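Local coordinates for Polyphosphate:AMP phosphotransferase (Pseudomonas aeruginosa PAO1, PDB 3CZP), which transfers phosphate from inorganic polyphosphate to AMP to make ADP, with magnesium as cofactor, and works as a homodimer of chains with two fused PPK2 domains, at residues P88-W91 and R92-R96. Sequence-based numbering, arbitrary orientation.
Sequences PPQW and RFWRR. With ACT (acetate ion), chain F.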
loop_
_atom_site.group_PDB
_atom_site.type_symbol
_atom_site.label_atom_id
_atom_site.label_comp_id
_atom_site.label_asym_id
_atom_site.label_seq_id
_atom_site.Cartn_x
_atom_site.Cartn_y
_atom_site.Cartn_z
ATOM N N PRO A 88 5.872 -10.867 -9.862
ATOM C CA PRO A 88 5.195 -11.435 -11.024
ATOM C C PRO A 88 4.332 -10.408 -11.763
ATOM O O PRO A 88 3.901 -9.438 -11.140
ATOM C CB PRO A 88 4.365 -12.554 -10.439
ATOM C CG PRO A 88 5.033 -12.852 -9.068
ATOM C CD PRO A 88 5.564 -11.595 -8.610
ATOM N N PRO A 89 4.266 -10.516 -13.103
ATOM C CA PRO A 89 3.587 -9.524 -13.934
ATOM C C PRO A 89 2.202 -9.102 -13.481
ATOM O O PRO A 89 1.841 -7.962 -13.728
ATOM C CB PRO A 89 3.497 -10.189 -15.328
ATOM C CG PRO A 89 4.168 -11.490 -15.224
ATOM C CD PRO A 89 4.980 -11.488 -13.960
ATOM N N GLN A 90 1.444 -10.012 -12.898
ATOM C CA GLN A 90 0.074 -9.747 -12.462
ATOM C C GLN A 90 -0.029 -8.784 -11.223
ATOM O O GLN A 90 -1.026 -8.050 -11.067
ATOM C CB GLN A 90 -0.628 -11.084 -12.132
ATOM C CG GLN A 90 -2.177 -10.973 -12.257
ATOM C CD GLN A 90 -2.906 -12.298 -12.192
ATOM O OE1 GLN A 90 -3.217 -12.755 -11.106
ATOM N NE2 GLN A 90 -3.265 -12.881 -13.368
ATOM N N TRP A 91 1.011 -8.776 -10.392
ATOM C CA TRP A 91 1.045 -8.007 -9.150
ATOM C C TRP A 91 0.701 -6.537 -9.356
ATOM O O TRP A 91 -0.020 -5.942 -8.578
ATOM C CB TRP A 91 2.433 -8.168 -8.531
ATOM C CG TRP A 91 2.606 -7.509 -7.191
ATOM C CD1 TRP A 91 2.308 -8.043 -5.948
ATOM C CD2 TRP A 91 3.170 -6.228 -6.955
ATOM N NE1 TRP A 91 2.624 -7.133 -4.973
ATOM C CE2 TRP A 91 3.165 -6.019 -5.562
ATOM C CE3 TRP A 91 3.758 -5.276 -7.772
ATOM C CZ2 TRP A 91 3.686 -4.859 -4.988
ATOM C CZ3 TRP A 91 4.241 -4.124 -7.217
ATOM C CH2 TRP A 91 4.212 -3.914 -5.844
ATOM N N ARG A 92 1.268 -5.927 -10.376
ATOM C CA ARG A 92 1.070 -4.524 -10.590
ATOM C C ARG A 92 -0.358 -4.145 -10.902
ATOM O O ARG A 92 -0.768 -2.987 -10.665
ATOM C CB ARG A 92 1.906 -4.066 -11.744
ATOM C CG ARG A 92 1.477 -4.612 -13.037
ATOM C CD ARG A 92 2.436 -4.128 -14.143
ATOM N NE ARG A 92 3.635 -4.948 -14.081
ATOM C CZ ARG A 92 4.635 -4.890 -14.950
ATOM N NH1 ARG A 92 4.609 -4.033 -15.970
ATOM N NH2 ARG A 92 5.642 -5.732 -14.819
ATOM N N PHE A 93 -1.114 -5.062 -11.516
ATOM C CA PHE A 93 -2.538 -4.814 -11.729
ATOM C C PHE A 93 -3.306 -4.957 -10.418
ATOM O O PHE A 93 -4.195 -4.140 -10.054
ATOM C CB PHE A 93 -3.080 -5.794 -12.770
ATOM C CG PHE A 93 -2.403 -5.675 -14.094
ATOM C CD1 PHE A 93 -2.397 -4.464 -14.766
ATOM C CD2 PHE A 93 -1.786 -6.749 -14.670
ATOM C CE1 PHE A 93 -1.766 -4.329 -15.957
ATOM C CE2 PHE A 93 -1.154 -6.603 -15.901
ATOM C CZ PHE A 93 -1.154 -5.378 -16.516
ATOM N N TRP A 94 -2.996 -5.980 -9.665
ATOM C CA TRP A 94 -3.675 -6.163 -8.335
ATOM C C TRP A 94 -3.485 -4.941 -7.443
ATOM O O TRP A 94 -4.418 -4.482 -6.755
ATOM C CB TRP A 94 -3.112 -7.397 -7.587
ATOM C CG TRP A 94 -3.576 -8.760 -8.106
ATOM C CD1 TRP A 94 -2.944 -9.546 -9.006
ATOM C CD2 TRP A 94 -4.784 -9.438 -7.755
ATOM N NE1 TRP A 94 -3.694 -10.690 -9.244
ATOM C CE2 TRP A 94 -4.839 -10.628 -8.501
ATOM C CE3 TRP A 94 -5.843 -9.128 -6.922
ATOM C CZ2 TRP A 94 -5.889 -11.558 -8.376
ATOM C CZ3 TRP A 94 -6.893 -10.067 -6.802
ATOM C CH2 TRP A 94 -6.891 -11.251 -7.526
ATOM N N ARG A 95 -2.285 -4.371 -7.496
ATOM C CA ARG A 95 -1.918 -3.235 -6.706
ATOM C C ARG A 95 -2.823 -2.026 -6.982
ATOM O O ARG A 95 -3.088 -1.205 -6.060
ATOM C CB ARG A 95 -0.423 -2.886 -6.893
ATOM C CG ARG A 95 -0.063 -1.585 -6.280
ATOM C CD ARG A 95 1.288 -1.413 -5.755
ATOM N NE ARG A 95 2.209 -0.976 -6.766
ATOM C CZ ARG A 95 3.405 -0.474 -6.506
ATOM N NH1 ARG A 95 3.825 -0.260 -5.272
ATOM N NH2 ARG A 95 4.175 -0.130 -7.506
ATOM N N ARG A 96 -3.310 -1.895 -8.220
ATOM C CA ARG A 96 -4.131 -0.721 -8.615
ATOM C C ARG A 96 -5.603 -0.983 -8.763
ATOM O O ARG A 96 -6.346 -0.095 -9.215
ATOM C CB ARG A 96 -3.656 -0.102 -9.942
ATOM C CG ARG A 96 -2.201 0.285 -10.028
ATOM C CD ARG A 96 -1.782 1.123 -8.877
ATOM N NE ARG A 96 -0.340 1.407 -8.996
ATOM C CZ ARG A 96 0.433 1.994 -8.056
ATOM N NH1 ARG A 96 -0.067 2.366 -6.862
ATOM N NH2 ARG A 96 1.732 2.243 -8.329
HETATM C C ACT F . 3.284 3.738 -4.839
HETATM O O ACT F . 2.448 3.876 -5.738
HETATM O OXT ACT F . 4.443 3.999 -5.192
HETATM C CH3 ACT F . 2.927 3.290 -3.460
HETATM O O HOH W 1 4.353 -6.676 -11.580
#
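The guanidinium of R95 has W91 CH2 over the centre of one face, 3.6 Å from R95 CZ, with the indole and guanidinium planes 41° apart; an acetate ion, probably from the crystallisation liquor, lies more loosely beyond the opposite face. R96, with R95 NE over one face of its guanidinium, takes the acetate edge-on, NH1 and NH2 both donating to its O. R92 CG sits over the centre of one F93 face, and at the edge of the R92 guanidinium, in its plane, a water bridges R92 NE (3.1 Å) and P88 O (2.8 Å). At the edge of the W94 ring sits the amide of Q90: W94 NE1 gives a nearly straight bond to Q90 OE1 (2.8 Å, 171°), in the indole plane but tilted from the amide's own. Q90 reaches it with CG anti to the backbone N (chi1 -156°) and an extended chain. W351, from the second PPK2 domain, stacks on W94. R95 NH2 forms salt bridges with E84 and with E83 of the second subunit. Backbone bonds from W94 N to Q90 O (3.2 Å) and R95 N to W91 O (3.0 Å) begin the helix. This is a type I beta turn, P88 to W91, leading into the short helix 91-96 of the N-terminal PPK2 domain, packed against the C-terminal PPK2 domain of the same chain.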